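Local coordinates for protein D-glyceraldehyde dehydrogenase (NADP(+)) (Thermoplasma acidophilum, PDB 5IZD) that oxidises D-glyceraldehyde to (R)-glycerate with NADP(+) as the electron acceptor, a step of the non-phosphorylated Entner-Doudoroff pathway, at residues T296-S299 and R300-E303; A152-V155 and A156-L159; A52-A55 and W56-G60. All coordinates share one frame; numbering follows the deposited sequence.

Contact 1: T296-S299 and R300-E303; sequences TFMS and RFVE
Phe297 and Phe301 meet one turn apart on the inner flank of helix 294-305, where CE1 of Phe297 lies 4.4 Å from CB of Phe301 at an oblique angle to the first ring. Met298 approaches Phe301 from a different direction: its methyl CE sits 4.3 Å from CD2 of Phe301, at the ring edge and near the ring plane. All three Met298 torsions lie near -60° (chi2 -48°), and this coiling brings the thioether end back to the ring. The buried trio packs on Leu269 of helix 262-274, on Leu287 of strand 284-290 and on Ile367 of strand 366-369.

The solvent side is set apart by exposure, not distance: Thr296, Ser299 and Glu303 are exposed and Arg300 partly so. CG2 of Thr296 is 3.9 Å from CD of Arg300, while Ser299 and Glu303 are linked by the backbone bond Glu303 N to Ser299 O (3.0 Å), without their side chains touching. The Arg300 chain bends at chi3 (61°), and its NH2 forms a salt bridge with Asp263; Phe492 of the second subunit packs on the same side chain. The helix is thus amphipathic: aromatic and thioether groups pack it against the sheet and helix 262-274, while hydroxyl and charged groups edge the solvent side.

Contact 2: A152-V155 and A156-L159; sequences AGMV and ARKL
Four i to i+4 backbone bonds wind residues 152-159 into the first turns of helix 153-164, from Ala156 N to Ala152 O (3.1 Å, 170° at the hydrogen) through to Leu159 N to Val155 O (3.0 Å), the one from Lys158 N to Met154 O being weak. This helix is the crossover of a beta-alpha-beta unit between strands 130-145 and 168-172, part of the Rossmann-like NADP-binding domain of aldehyde dehydrogenases.

On its buried flank Val155 and Leu159 run alongside each other in the same direction. Val155 CG1, set anti to the backbone N by chi1 of 168°, reaches CD1 of Leu159 at 3.6 Å, and the pair rests on strand 168-172 through Leu171 and Val169. Shortening Leu159 to an alanine is likely to leave CG1 of Val155 without its apolar neighbour and to open a gap beside Val169.

Another flank carries polar ends. Lys158 runs its aliphatic chain past the Met154 carbonyl oxygen, with CG 3.4 Å from Met154 O, before NZ meets Glu458, Thr222 and Thr224; the buried ammonium is therefore satisfied by a carboxylate and two hydroxyls. Arg157, a cofactor- and substrate-binding residue by similarity, runs beside Met154, its chain bent at chi3, and gives NH2 to a salt bridge with Glu441. Its other terminal nitrogen, NH1, lies 3.6 Å from Met154 SD, the sulfur approaching the guanidinium obliquely, and 3.7 Å from the methyl CE.

Contact 3: A52-A55 and W56-G60; sequences AFWA and WNDLG
The six-membered ring of Phe53 carries CB of Asn57 over one face, 4.2 Å above its plane and offset toward the rim; the nearest atoms of the two side chains are CZ of Phe53 and CB of Asn57. Phe53 also presses CE2 over the centre of the neighbouring Trp54 ring, 3.7 Å above the plane, while Trp54 NE1 stands in the plane of the Phe53 ring, at its edge.

Trp54 in turn borders a polar pair. Asn57 CG is anti to the backbone N (chi1 -180°), which carries the amide out alongside the indole, with ND2 3.6 Å from CZ3 of Trp54 and the two planes 82° apart. The same ND2 donates to OD1 of Asp58 at 3.2 Å, the acceptor lying close to the amide plane and being met on the anti side of its carboxylate. That hydrogen bond probably limits rotation of the amide. Asp58 OD1 itself reaches the edge of the indole in plane, 4.0 Å from CE3 of Trp54.

Trp56 points to another flank, where its indole forms a cation-pi contact with Arg64 and packs on Pro194 and Val197. Phe53 and Asn57 instead share Pro138, and Arg429 and Glu426 of the second subunit pack on Phe53 and Trp54. The i to i+4 bonds, such as Asn57 N to Phe53 O at 2.9 Å (176° at the hydrogen), are those of an alpha-helix, here part of helix 39-77, packed on strand 130-145 and the second subunit.

From the N terminus, contact 3 (52-60) comes first, on helix 39-77, then contact 2 (152-159) on helix 153-164, and contact 1 (296-303) on helix 294-305. Each joins adjoining turns of a single helix, so none closes a long loop; the three follow in series without nesting or crossing. Contacts 3 and 2 are fairly near, their centres about 21 Å apart, and both helices lie by strand 130-145: one packs on it, the other follows it in the crossover. Contact 1 packs its helix against another sheet, of seven strands, its centre about 57 Å from that of contact 3 and on the opposite side of the chain's centre. Contacts 1 and 3 also meet the second subunit.

Contact 1: T296-S299 and R300-E303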
loop_
_atom_site.group_PDB
_atom_site.type_symbol
_atom_site.label_atom_id
_atom_site.label_comp_id
_atom_site.label_asym_id
_atom_site.label_seq_id
_atom_site.Cartn_x
_atom_site.Cartn_y
_atom_site.Cartn_z
ATOM N N THR A 296 6.421 41.855 22.453
ATOM C CA THR A 296 6.858 42.222 21.090
ATOM C C THR A 296 5.972 41.624 20.020
ATOM O O THR A 296 5.554 42.368 19.088
ATOM C CB THR A 296 8.291 41.813 20.765
ATOM O OG1 THR A 296 9.135 42.524 21.629
ATOM C CG2 THR A 296 8.690 42.244 19.357
ATOM N N PHE A 297 5.661 40.329 20.161
ATOM C CA PHE A 297 4.805 39.660 19.185
ATOM C C PHE A 297 3.442 40.384 19.019
ATOM O O PHE A 297 3.057 40.754 17.900
ATOM C CB PHE A 297 4.596 38.173 19.506
ATOM C CG PHE A 297 3.947 37.404 18.384
ATOM C CD1 PHE A 297 2.572 37.400 18.218
ATOM C CD2 PHE A 297 4.712 36.708 17.476
ATOM C CE1 PHE A 297 1.981 36.697 17.182
ATOM C CE2 PHE A 297 4.134 36.019 16.430
ATOM C CZ PHE A 297 2.772 35.993 16.291
ATOM N N MET A 298 2.731 40.583 20.120
ATOM C CA MET A 298 1.398 41.206 20.057
ATOM C C MET A 298 1.397 42.629 19.505
ATOM O O MET A 298 0.482 42.992 18.778
ATOM C CB MET A 298 0.734 41.240 21.427
ATOM C CG MET A 298 0.403 39.869 21.989
ATOM S SD MET A 298 -0.439 38.781 20.852
ATOM C CE MET A 298 -2.018 39.656 20.641
ATOM N N SER A 299 2.433 43.392 19.847
ATOM C CA SER A 299 2.634 44.762 19.354
ATOM C C SER A 299 2.833 44.749 17.825
ATOM O O SER A 299 2.158 45.461 17.093
ATOM C CB SER A 299 3.865 45.332 20.089
ATOM O OG SER A 299 4.312 46.546 19.540
ATOM N N ARG A 300 3.726 43.880 17.338
ATOM C CA ARG A 300 4.004 43.769 15.907
ATOM C C ARG A 300 2.726 43.307 15.186
ATOM O O ARG A 300 2.388 43.835 14.120
ATOM C CB ARG A 300 5.201 42.821 15.634
ATOM C CG ARG A 300 6.520 43.401 16.127
ATOM C CD ARG A 300 7.762 42.664 15.635
ATOM N NE ARG A 300 7.784 42.743 14.172
ATOM C CZ ARG A 300 8.491 41.954 13.365
ATOM N NH1 ARG A 300 9.287 41.012 13.843
ATOM N NH2 ARG A 300 8.412 42.164 12.048
ATOM N N PHE A 301 1.985 42.377 15.798
ATOM C CA PHE A 301 0.788 41.803 15.181
ATOM C C PHE A 301 -0.335 42.830 15.076
ATOM O O PHE A 301 -1.031 42.900 14.054
ATOM C CB PHE A 301 0.280 40.593 15.977
ATOM C CG PHE A 301 -0.991 39.986 15.441
ATOM C CD1 PHE A 301 -1.111 39.656 14.092
ATOM C CD2 PHE A 301 -2.050 39.663 16.310
ATOM C CE1 PHE A 301 -2.279 39.067 13.609
ATOM C CE2 PHE A 301 -3.210 39.067 15.821
ATOM C CZ PHE A 301 -3.331 38.788 14.469
ATOM N N VAL A 302 -0.516 43.605 16.129
ATOM C CA VAL A 302 -1.443 44.743 16.083
ATOM C C VAL A 302 -1.069 45.752 14.967
ATOM O O VAL A 302 -1.939 46.173 14.158
ATOM C CB VAL A 302 -1.556 45.420 17.458
ATOM C CG1 VAL A 302 -2.374 46.715 17.333
ATOM C CG2 VAL A 302 -2.191 44.460 18.457
ATOM N N GLU A 303 0.221 46.111 14.916
ATOM C CA GLU A 303 0.749 47.069 13.909
ATOM C C GLU A 303 0.542 46.563 12.488
ATOM O O GLU A 303 0.078 47.315 11.635
ATOM C CB GLU A 303 2.227 47.407 14.153
ATOM C CG GLU A 303 2.846 48.432 13.221
ATOM C CD GLU A 303 2.218 49.812 13.318
ATOM O OE1 GLU A 303 2.347 50.562 12.337
ATOM O OE2 GLU A 303 1.597 50.159 14.352
#

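Contact 2: A152-V155 and A156-L159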
loop_
_atom_site.group_PDB
_atom_site.type_symbol
_atom_site.label_atom_id
_atom_site.label_comp_id
_atom_site.label_asym_id
_atom_site.label_seq_id
_atom_site.Cartn_x
_atom_site.Cartn_y
_atom_site.Cartn_z
ATOM N N ALA A 152 -15.842 27.333 -4.923
ATOM C CA ALA A 152 -15.408 26.694 -6.166
ATOM C C ALA A 152 -14.458 25.533 -5.796
ATOM O O ALA A 152 -14.606 24.419 -6.309
ATOM C CB ALA A 152 -14.710 27.684 -7.065
ATOM N N GLY A 153 -13.505 25.806 -4.905
ATOM C CA GLY A 153 -12.561 24.751 -4.337
ATOM C C GLY A 153 -13.272 23.517 -3.812
ATOM O O GLY A 153 -12.853 22.375 -4.051
ATOM N N MET A 154 -14.368 23.741 -3.093
ATOM C CA MET A 154 -15.065 22.620 -2.431
ATOM C C MET A 154 -15.857 21.778 -3.422
ATOM O O MET A 154 -16.071 20.579 -3.216
ATOM C CB MET A 154 -15.957 23.119 -1.299
ATOM C CG MET A 154 -15.199 23.738 -0.149
ATOM S SD MET A 154 -14.448 22.406 0.846
ATOM C CE MET A 154 -13.838 23.521 2.147
ATOM N N VAL A 155 -16.309 22.420 -4.504
ATOM C CA VAL A 155 -16.979 21.692 -5.548
ATOM C C VAL A 155 -16.002 20.793 -6.273
ATOM O O VAL A 155 -16.266 19.626 -6.416
ATOM C CB VAL A 155 -17.699 22.654 -6.510
ATOM C CG1 VAL A 155 -18.159 21.950 -7.760
ATOM C CG2 VAL A 155 -18.816 23.354 -5.745
ATOM N N ALA A 156 -14.908 21.356 -6.758
ATOM C CA ALA A 156 -13.825 20.551 -7.331
ATOM C C ALA A 156 -13.371 19.388 -6.390
ATOM O O ALA A 156 -13.179 18.288 -6.840
ATOM C CB ALA A 156 -12.613 21.422 -7.669
ATOM N N ARG A 157 -13.196 19.673 -5.109
ATOM C CA ARG A 157 -12.715 18.676 -4.139
ATOM C C ARG A 157 -13.598 17.431 -4.031
ATOM O O ARG A 157 -13.082 16.369 -3.829
ATOM C CB ARG A 157 -12.591 19.301 -2.757
ATOM C CG ARG A 157 -12.406 18.283 -1.633
ATOM C CD ARG A 157 -12.197 19.001 -0.327
ATOM N NE ARG A 157 -10.894 19.607 -0.293
ATOM C CZ ARG A 157 -10.502 20.475 0.638
ATOM N NH1 ARG A 157 -11.318 20.850 1.625
ATOM N NH2 ARG A 157 -9.272 20.968 0.567
ATOM N N LYS A 158 -14.902 17.600 -4.129
ATOM C CA LYS A 158 -15.893 16.557 -4.039
ATOM C C LYS A 158 -16.255 15.894 -5.380
ATOM O O LYS A 158 -16.324 14.655 -5.447
ATOM C CB LYS A 158 -17.138 17.140 -3.360
ATOM C CG LYS A 158 -16.778 17.557 -1.938
ATOM C CD LYS A 158 -17.958 17.981 -1.115
ATOM C CE LYS A 158 -17.523 18.686 0.152
ATOM N NZ LYS A 158 -16.855 17.753 1.080
ATOM N N LEU A 159 -16.441 16.677 -6.446
ATOM C CA LEU A 159 -16.835 16.110 -7.752
ATOM C C LEU A 159 -15.708 15.320 -8.408
ATOM O O LEU A 159 -15.949 14.248 -8.916
ATOM C CB LEU A 159 -17.321 17.163 -8.776
ATOM C CG LEU A 159 -18.557 18.012 -8.518
ATOM C CD1 LEU A 159 -18.746 18.933 -9.685
ATOM C CD2 LEU A 159 -19.810 17.216 -8.335
#

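Contact 3: A52-A55 and W56-G60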
loop_
_atom_site.group_PDB
_atom_site.type_symbol
_atom_site.label_atom_id
_atom_site.label_comp_id
_atom_site.label_asym_id
_atom_site.label_seq_id
_atom_site.Cartn_x
_atom_site.Cartn_y
_atom_site.Cartn_z
ATOM N N ALA A 52 -28.112 6.354 -14.428
ATOM C CA ALA A 52 -26.851 6.495 -15.125
ATOM C C ALA A 52 -25.710 5.615 -14.518
ATOM O O ALA A 52 -24.676 5.481 -15.139
ATOM C CB ALA A 52 -26.447 7.964 -15.122
ATOM N N PHE A 53 -25.911 5.030 -13.339
ATOM C CA PHE A 53 -24.825 4.441 -12.551
ATOM C C PHE A 53 -24.057 3.344 -13.273
ATOM O O PHE A 53 -22.839 3.462 -13.395
ATOM C CB PHE A 53 -25.279 3.939 -11.156
ATOM C CG PHE A 53 -24.211 3.117 -10.440
ATOM C CD1 PHE A 53 -23.070 3.727 -9.965
ATOM C CD2 PHE A 53 -24.301 1.729 -10.333
ATOM C CE1 PHE A 53 -22.053 2.997 -9.369
ATOM C CE2 PHE A 53 -23.286 0.987 -9.717
ATOM C CZ PHE A 53 -22.157 1.627 -9.240
ATOM N N TRP A 54 -24.757 2.347 -13.812
ATOM C CA TRP A 54 -24.058 1.184 -14.408
ATOM C C TRP A 54 -23.165 1.478 -15.613
ATOM O O TRP A 54 -22.015 1.024 -15.677
ATOM C CB TRP A 54 -25.004 -0.008 -14.666
ATOM C CG TRP A 54 -25.204 -0.743 -13.418
ATOM C CD1 TRP A 54 -26.332 -0.784 -12.649
ATOM C CD2 TRP A 54 -24.187 -1.484 -12.707
ATOM N NE1 TRP A 54 -26.090 -1.546 -11.512
ATOM C CE2 TRP A 54 -24.786 -1.981 -11.520
ATOM C CE3 TRP A 54 -22.834 -1.755 -12.956
ATOM C CZ2 TRP A 54 -24.086 -2.756 -10.589
ATOM C CZ3 TRP A 54 -22.122 -2.529 -12.023
ATOM C CH2 TRP A 54 -22.757 -3.018 -10.851
ATOM N N ALA A 55 -23.668 2.269 -16.500
ATOM C CA ALA A 55 -22.933 2.747 -17.680
ATOM C C ALA A 55 -21.774 3.702 -17.355
ATOM O O ALA A 55 -20.781 3.725 -18.097
ATOM C CB ALA A 55 -23.908 3.467 -18.629
ATOM N N TRP A 56 -21.882 4.481 -16.266
ATOM C CA TRP A 56 -20.734 5.284 -15.789
ATOM C C TRP A 56 -19.676 4.359 -15.121
ATOM O O TRP A 56 -18.483 4.418 -15.447
ATOM C CB TRP A 56 -21.217 6.386 -14.846
ATOM C CG TRP A 56 -20.224 7.428 -14.417
ATOM C CD1 TRP A 56 -19.859 7.707 -13.122
ATOM C CD2 TRP A 56 -19.469 8.319 -15.235
ATOM N NE1 TRP A 56 -18.962 8.728 -13.083
ATOM C CE2 TRP A 56 -18.698 9.130 -14.363
ATOM C CE3 TRP A 56 -19.380 8.537 -16.611
ATOM C CZ2 TRP A 56 -17.835 10.125 -14.814
ATOM C CZ3 TRP A 56 -18.529 9.556 -17.067
ATOM C CH2 TRP A 56 -17.745 10.330 -16.148
ATOM N N ASN A 57 -20.108 3.491 -14.225
ATOM C CA ASN A 57 -19.182 2.471 -13.683
ATOM C C ASN A 57 -18.422 1.748 -14.845
ATOM O O ASN A 57 -17.168 1.658 -14.870
ATOM C CB ASN A 57 -19.940 1.453 -12.831
ATOM C CG ASN A 57 -19.014 0.371 -12.244
ATOM O OD1 ASN A 57 -18.295 0.612 -11.332
ATOM N ND2 ASN A 57 -19.018 -0.785 -12.825
ATOM N N ASP A 58 -19.197 1.246 -15.784
ATOM C CA ASP A 58 -18.694 0.407 -16.879
ATOM C C ASP A 58 -17.771 1.120 -17.923
ATOM O O ASP A 58 -17.030 0.421 -18.607
ATOM C CB ASP A 58 -19.884 -0.311 -17.604
ATOM C CG ASP A 58 -20.435 -1.521 -16.797
ATOM O OD1 ASP A 58 -19.970 -1.810 -15.684
ATOM O OD2 ASP A 58 -21.370 -2.193 -17.264
ATOM N N LEU A 59 -17.784 2.453 -18.032
ATOM C CA LEU A 59 -16.761 3.151 -18.827
ATOM C C LEU A 59 -15.320 2.928 -18.370
ATOM O O LEU A 59 -14.400 3.049 -19.167
ATOM C CB LEU A 59 -16.978 4.680 -18.795
ATOM C CG LEU A 59 -18.033 5.396 -19.620
ATOM C CD1 LEU A 59 -17.762 6.911 -19.526
ATOM C CD2 LEU A 59 -17.987 4.943 -21.053
ATOM N N GLY A 60 -15.118 2.686 -17.074
ATOM C CA GLY A 60 -13.790 2.595 -16.500
ATOM C C GLY A 60 -13.161 3.948 -16.162
ATOM O O GLY A 60 -13.536 4.998 -16.706
#